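Local coordinates for orphan protein TM0875 (Thermotoga maritima, PDB 1O22) that is of unknown function, an orphan protein with a new fold, at residues L19-Y24 with E139-F144; E70-F75 with Y126-S131. All blocks are in the same frame, centred on the assembly; numbering follows the deposited sequence.

Contact 1. Residues L19-Y24 with E139-F144; sequences LEILYY and ELVEEF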
loop_
_atom_site.group_PDB
_atom_site.type_symbol
_atom_site.label_atom_id
_atom_site.label_comp_id
_atom_site.label_asym_id
_atom_site.label_seq_id
_atom_site.Cartn_x
_atom_site.Cartn_y
_atom_site.Cartn_z
ATOM N N LEU A 19 8.086 10.400 4.969
ATOM C CA LEU A 19 9.490 10.062 5.174
ATOM C C LEU A 19 9.801 8.688 4.659
ATOM O O LEU A 19 9.056 7.762 4.892
ATOM C CB LEU A 19 9.834 10.100 6.656
ATOM C CG LEU A 19 9.543 11.417 7.360
ATOM C CD1 LEU A 19 9.760 11.252 8.849
ATOM C CD2 LEU A 19 10.428 12.572 6.800
ATOM N N GLU A 20 10.948 8.574 3.991
ATOM C CA GLU A 20 11.507 7.309 3.573
ATOM C C GLU A 20 12.613 6.946 4.561
ATOM O O GLU A 20 13.584 7.701 4.705
ATOM C CB GLU A 20 12.080 7.420 2.157
ATOM C CG GLU A 20 12.852 6.189 1.706
ATOM C CD GLU A 20 13.450 6.350 0.303
ATOM O OE1 GLU A 20 14.590 6.836 0.209
ATOM O OE2 GLU A 20 12.787 6.002 -0.702
ATOM N N ILE A 21 12.470 5.787 5.206
ATOM C CA ILE A 21 13.432 5.300 6.187
ATOM C C ILE A 21 14.109 4.019 5.665
ATOM O O ILE A 21 13.440 3.031 5.320
ATOM C CB ILE A 21 12.775 5.048 7.558
ATOM C CG1 ILE A 21 12.116 6.317 8.057
ATOM C CG2 ILE A 21 13.795 4.503 8.545
ATOM C CD1 ILE A 21 11.335 6.159 9.257
ATOM N N LEU A 22 15.438 4.054 5.604
ATOM C CA LEU A 22 16.225 2.892 5.178
ATOM C C LEU A 22 16.930 2.389 6.415
ATOM O O LEU A 22 17.591 3.168 7.086
ATOM C CB LEU A 22 17.253 3.306 4.116
ATOM C CG LEU A 22 16.713 4.057 2.903
ATOM C CD1 LEU A 22 17.883 4.587 2.037
ATOM C CD2 LEU A 22 15.820 3.163 2.078
ATOM N N TYR A 23 16.770 1.115 6.747
ATOM C CA TYR A 23 17.406 0.569 7.935
ATOM C C TYR A 23 18.411 -0.491 7.515
ATOM O O TYR A 23 18.276 -1.081 6.447
ATOM C CB TYR A 23 16.380 0.011 8.951
ATOM C CG TYR A 23 15.617 -1.211 8.490
ATOM C CD1 TYR A 23 16.126 -2.490 8.675
ATOM C CD2 TYR A 23 14.375 -1.075 7.873
ATOM C CE1 TYR A 23 15.461 -3.571 8.233
ATOM C CE2 TYR A 23 13.699 -2.161 7.435
ATOM C CZ TYR A 23 14.218 -3.408 7.635
ATOM O OH TYR A 23 13.507 -4.497 7.159
ATOM N N TYR A 24 19.426 -0.706 8.361
ATOM C CA TYR A 24 20.534 -1.605 8.046
ATOM C C TYR A 24 20.999 -2.297 9.295
ATOM O O TYR A 24 21.247 -1.630 10.308
ATOM C CB TYR A 24 21.756 -0.813 7.494
ATOM C CG TYR A 24 21.451 0.129 6.358
ATOM C CD1 TYR A 24 21.428 -0.320 5.047
ATOM C CD2 TYR A 24 21.171 1.467 6.595
ATOM C CE1 TYR A 24 21.145 0.537 3.987
ATOM C CE2 TYR A 24 20.899 2.344 5.538
ATOM C CZ TYR A 24 20.884 1.864 4.235
ATOM O OH TYR A 24 20.613 2.697 3.168
ATOM N N GLU A 139 13.007 12.717 17.580
ATOM C CA GLU A 139 12.466 12.047 18.749
ATOM C C GLU A 139 11.306 11.119 18.388
ATOM O O GLU A 139 11.261 9.988 18.851
ATOM C CB GLU A 139 11.973 13.058 19.773
ATOM C CG GLU A 139 13.062 13.847 20.475
ATOM C CD GLU A 139 12.457 14.887 21.405
ATOM O OE1 GLU A 139 12.103 15.969 20.923
ATOM O OE2 GLU A 139 12.304 14.603 22.608
ATOM N N LEU A 140 10.399 11.610 17.553
ATOM C CA LEU A 140 9.295 10.807 17.042
ATOM C C LEU A 140 9.753 9.599 16.242
ATOM O O LEU A 140 9.280 8.493 16.460
ATOM C CB LEU A 140 8.325 11.634 16.175
ATOM C CG LEU A 140 7.147 12.356 16.822
ATOM C CD1 LEU A 140 6.011 11.382 16.999
ATOM C CD2 LEU A 140 7.554 13.003 18.151
ATOM N N VAL A 141 10.602 9.832 15.268
ATOM C CA VAL A 141 11.135 8.748 14.444
ATOM C C VAL A 141 11.852 7.713 15.312
ATOM O O VAL A 141 11.669 6.515 15.097
ATOM C CB VAL A 141 12.038 9.246 13.307
ATOM C CG1 VAL A 141 12.702 8.069 12.573
ATOM C CG2 VAL A 141 11.200 10.056 12.282
ATOM N N GLU A 142 12.629 8.150 16.297
ATOM C CA GLU A 142 13.351 7.188 17.113
ATOM C C GLU A 142 12.397 6.315 17.920
ATOM O O GLU A 142 12.636 5.101 18.061
ATOM C CB GLU A 142 14.374 7.811 18.055
ATOM C CG GLU A 142 15.075 6.730 18.915
ATOM C CD GLU A 142 15.892 5.707 18.100
ATOM O OE1 GLU A 142 15.398 4.562 17.789
ATOM O OE2 GLU A 142 17.054 6.051 17.768
ATOM N N GLU A 143 11.321 6.910 18.442
ATOM C CA GLU A 143 10.290 6.109 19.131
ATOM C C GLU A 143 9.632 5.140 18.163
ATOM O O GLU A 143 9.374 4.004 18.514
ATOM C CB GLU A 143 9.197 6.971 19.752
ATOM C CG GLU A 143 9.466 7.376 21.178
ATOM C CD GLU A 143 9.124 6.277 22.180
ATOM O OE1 GLU A 143 7.910 6.082 22.506
ATOM O OE2 GLU A 143 10.084 5.626 22.658
ATOM N N PHE A 144 9.272 5.623 16.978
ATOM C CA PHE A 144 8.650 4.768 15.993
ATOM C C PHE A 144 9.543 3.559 15.653
ATOM O O PHE A 144 9.033 2.449 15.512
ATOM C CB PHE A 144 8.272 5.498 14.712
ATOM C CG PHE A 144 7.894 4.577 13.632
ATOM C CD1 PHE A 144 6.676 3.918 13.667
ATOM C CD2 PHE A 144 8.779 4.308 12.593
ATOM C CE1 PHE A 144 6.329 3.008 12.678
ATOM C CE2 PHE A 144 8.449 3.379 11.616
ATOM C CZ PHE A 144 7.220 2.755 11.636
#

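Contact 2. Residues E70-F75 with Y126-S131; sequences EEVPSF and YVPYSS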
loop_
_atom_site.group_PDB
_atom_site.type_symbol
_atom_site.label_atom_id
_atom_site.label_comp_id
_atom_site.label_asym_id
_atom_site.label_seq_id
_atom_site.Cartn_x
_atom_site.Cartn_y
_atom_site.Cartn_z
ATOM N N GLU A 70 -9.010 16.913 20.295
ATOM C CA GLU A 70 -9.290 15.746 19.456
ATOM C C GLU A 70 -8.648 14.480 20.033
ATOM O O GLU A 70 -7.454 14.439 20.394
ATOM C CB GLU A 70 -8.806 15.969 18.004
ATOM C CG GLU A 70 -9.442 17.157 17.294
ATOM C CD GLU A 70 -8.929 17.339 15.856
ATOM O OE1 GLU A 70 -8.018 16.583 15.419
ATOM O OE2 GLU A 70 -9.442 18.257 15.161
ATOM N N GLU A 71 -9.461 13.432 20.064
ATOM C CA GLU A 71 -9.039 12.049 20.355
ATOM C C GLU A 71 -8.259 11.392 19.253
ATOM O O GLU A 71 -8.519 11.653 18.076
ATOM C CB GLU A 71 -10.271 11.201 20.600
ATOM C CG GLU A 71 -11.019 11.592 21.842
ATOM C CD GLU A 71 -12.255 10.746 22.075
ATOM O OE1 GLU A 71 -13.205 10.858 21.281
ATOM O OE2 GLU A 71 -12.283 10.003 23.074
ATOM N N VAL A 72 -7.297 10.558 19.638
ATOM C CA VAL A 72 -6.572 9.711 18.693
ATOM C C VAL A 72 -7.518 8.637 18.157
ATOM O O VAL A 72 -8.433 8.224 18.837
ATOM C CB VAL A 72 -5.294 8.995 19.335
ATOM C CG1 VAL A 72 -4.257 10.022 19.786
ATOM C CG2 VAL A 72 -5.676 8.008 20.480
ATOM N N PRO A 73 -7.300 8.226 16.931
ATOM C CA PRO A 73 -8.085 7.161 16.334
ATOM C C PRO A 73 -7.743 5.798 16.948
ATOM O O PRO A 73 -6.634 5.537 17.358
ATOM C CB PRO A 73 -7.654 7.213 14.859
ATOM C CG PRO A 73 -6.318 7.834 14.846
ATOM C CD PRO A 73 -6.243 8.731 16.030
ATOM N N SER A 74 -8.739 4.950 17.055
ATOM C CA SER A 74 -8.531 3.542 17.297
ATOM C C SER A 74 -8.723 2.665 16.082
ATOM O O SER A 74 -8.173 1.585 16.065
ATOM C CB SER A 74 -9.467 3.060 18.401
ATOM O OG SER A 74 -9.114 3.666 19.614
ATOM N N PHE A 75 -9.564 3.058 15.118
ATOM C CA PHE A 75 -9.755 2.248 13.887
ATOM C C PHE A 75 -9.674 3.124 12.647
ATOM O O PHE A 75 -9.998 4.281 12.712
ATOM C CB PHE A 75 -11.092 1.536 13.857
ATOM C CG PHE A 75 -11.253 0.559 14.915
ATOM C CD1 PHE A 75 -10.869 -0.777 14.719
ATOM C CD2 PHE A 75 -11.769 0.963 16.152
ATOM C CE1 PHE A 75 -11.030 -1.709 15.738
ATOM C CE2 PHE A 75 -11.918 0.050 17.159
ATOM C CZ PHE A 75 -11.553 -1.287 16.969
ATOM N N TYR A 126 -0.135 8.555 14.565
ATOM C CA TYR A 126 -1.035 9.600 15.028
ATOM C C TYR A 126 -0.678 9.853 16.450
ATOM O O TYR A 126 -0.570 8.909 17.248
ATOM C CB TYR A 126 -2.483 9.131 14.940
ATOM C CG TYR A 126 -2.854 8.764 13.553
ATOM C CD1 TYR A 126 -3.391 9.705 12.685
ATOM C CD2 TYR A 126 -2.654 7.459 13.089
ATOM C CE1 TYR A 126 -3.705 9.347 11.373
ATOM C CE2 TYR A 126 -2.962 7.110 11.848
ATOM C CZ TYR A 126 -3.498 8.048 10.977
ATOM O OH TYR A 126 -3.784 7.627 9.711
ATOM N N VAL A 127 -0.415 11.111 16.766
ATOM C CA VAL A 127 -0.046 11.475 18.108
ATOM C C VAL A 127 -0.851 12.696 18.546
ATOM O O VAL A 127 -1.157 13.582 17.748
ATOM C CB VAL A 127 1.446 11.773 18.227
ATOM C CG1 VAL A 127 2.265 10.483 18.206
ATOM C CG2 VAL A 127 1.913 12.733 17.116
ATOM N N PRO A 128 -1.181 12.756 19.821
ATOM C CA PRO A 128 -1.922 13.899 20.326
ATOM C C PRO A 128 -1.042 15.118 20.471
ATOM O O PRO A 128 0.113 15.035 20.909
ATOM C CB PRO A 128 -2.433 13.428 21.700
ATOM C CG PRO A 128 -1.633 12.268 22.068
ATOM C CD PRO A 128 -0.867 11.780 20.871
ATOM N N TYR A 129 -1.595 16.259 20.104
ATOM C CA TYR A 129 -0.877 17.508 20.214
ATOM C C TYR A 129 -0.202 17.650 21.585
ATOM O O TYR A 129 1.002 17.969 21.701
ATOM C CB TYR A 129 -1.835 18.683 20.011
ATOM C CG TYR A 129 -1.229 20.053 20.360
ATOM C CD1 TYR A 129 -0.112 20.541 19.661
ATOM C CD2 TYR A 129 -1.753 20.835 21.391
ATOM C CE1 TYR A 129 0.471 21.774 19.976
ATOM C CE2 TYR A 129 -1.186 22.092 21.713
ATOM C CZ TYR A 129 -0.067 22.549 21.000
ATOM O OH TYR A 129 0.520 23.772 21.281
ATOM N N SER A 130 -1.002 17.406 22.611
ATOM C CA SER A 130 -0.567 17.587 23.961
ATOM C C SER A 130 0.692 16.749 24.319
ATOM O O SER A 130 1.479 17.180 25.152
ATOM C CB SER A 130 -1.727 17.261 24.896
ATOM O OG SER A 130 -2.229 15.962 24.647
ATOM N N SER A 131 0.862 15.575 23.700
ATOM C CA SER A 131 2.030 14.717 23.944
ATOM C C SER A 131 3.349 15.062 23.199
ATOM O O SER A 131 4.428 14.637 23.607
ATOM C CB SER A 131 1.668 13.269 23.628
ATOM O OG SER A 131 0.772 12.795 24.607
#

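Contact 1. Residues L19-Y24 with E139-F144
Segment 19-24 of strand 19-25 packs against segment 139-144 of helix 137-152, with the backbones nearest at Ile21 and Val141, where CA of Ile21 lies 9.2 Å from CA of Val141. This is helix-on-sheet packing: helix 137-152 lies over one face of the mixed sheet, in which strand 19-25 runs between strands 56-66 and 159-165. Leu19 and Ile21, two residues apart on the strand, point toward the helix, and Val141 faces both of them, offering one methyl to each. No hydrogen bond crosses the contact, and its three touching residues are buried, so apolar packing alone joins the two segments. Phe144, one turn further along the helix, also points toward the strand; its ring meets Tyr123 edge-to-face and touches Ile59 and Ile125, carrying the helix across to neighbouring strands. On the other flank Val141 reaches Phe161 of strand 159-165. Leu19 and Val141 meet obliquely, with CD1 of Leu19 3.9 Å from CG2 of Val141. Ile21 instead approaches end-on: its CG1 branch stands anti to its own carbonyl carbon (chi1 -57°) and continues extended, bringing the terminal CD1 of Ile21 to 4.1 Å from CG1 of Val141.

Contact 2. Residues E70-F75 with Y126-S131
Pro73 lies on the ring of Tyr126 in a CH-pi contact. CG of Pro73 sits 4.1 Å from the centroid of the Tyr126 ring, 22° off the ring normal, over one face but shifted toward the rim. The shift is toward the root of the ring, since CG of Pro73 is closest to CG of Tyr126, at 3.8 Å. The two side chains cross at about a right angle, and the neighbouring CD of Pro73 rests 3.9 Å from CB of Tyr126. An alanine in place of Pro73 would lack CG and CD and would probably leave this face of the tyrosine without its CH-pi partner. Residues 70-74 end the loop between strands 56-66 and 75-81, which packs against the end of strand 122-128 of the mixed sheet; Phe75, the first residue of strand 75-81, then pairs with an antiparallel strand of the second subunit, so the sheet continues across the dimer interface. Leu80 of that subunit also packs on Tyr126. Purely apolar packing follows at the strand end. CG1 of Val72, beside its own backbone N (chi1 -63°), meets the ring of Pro128 obliquely, 4.0 Å from CD of Pro128. Hydrogen bonds do not cross between the segments; instead O of Pro73 accepts one from NZ of Lys115, and just after the strand N of Ser131 donates to O of Pro128 at 2.9 Å.

From the N terminus the chain enters strand 19-25, the first half of contact 1, then runs through helix 31-44 and strand 56-66 into the loop holding 70-74. It goes on through strands 75-81, 93-98, 100-111 and 114-119 before strand 122-128 returns to that loop and closes contact 2. Helix 137-152 follows and closes contact 1, so contact 2 is nested within the longer loop. Contact 1 ties the helix to the first strand, contact 2 a loop near the subunit interface to the same sheet. Their centres are about 19 Å apart, yet CD1 of Leu140 packs 4.0 Å from CG1 of Val127, joining them directly.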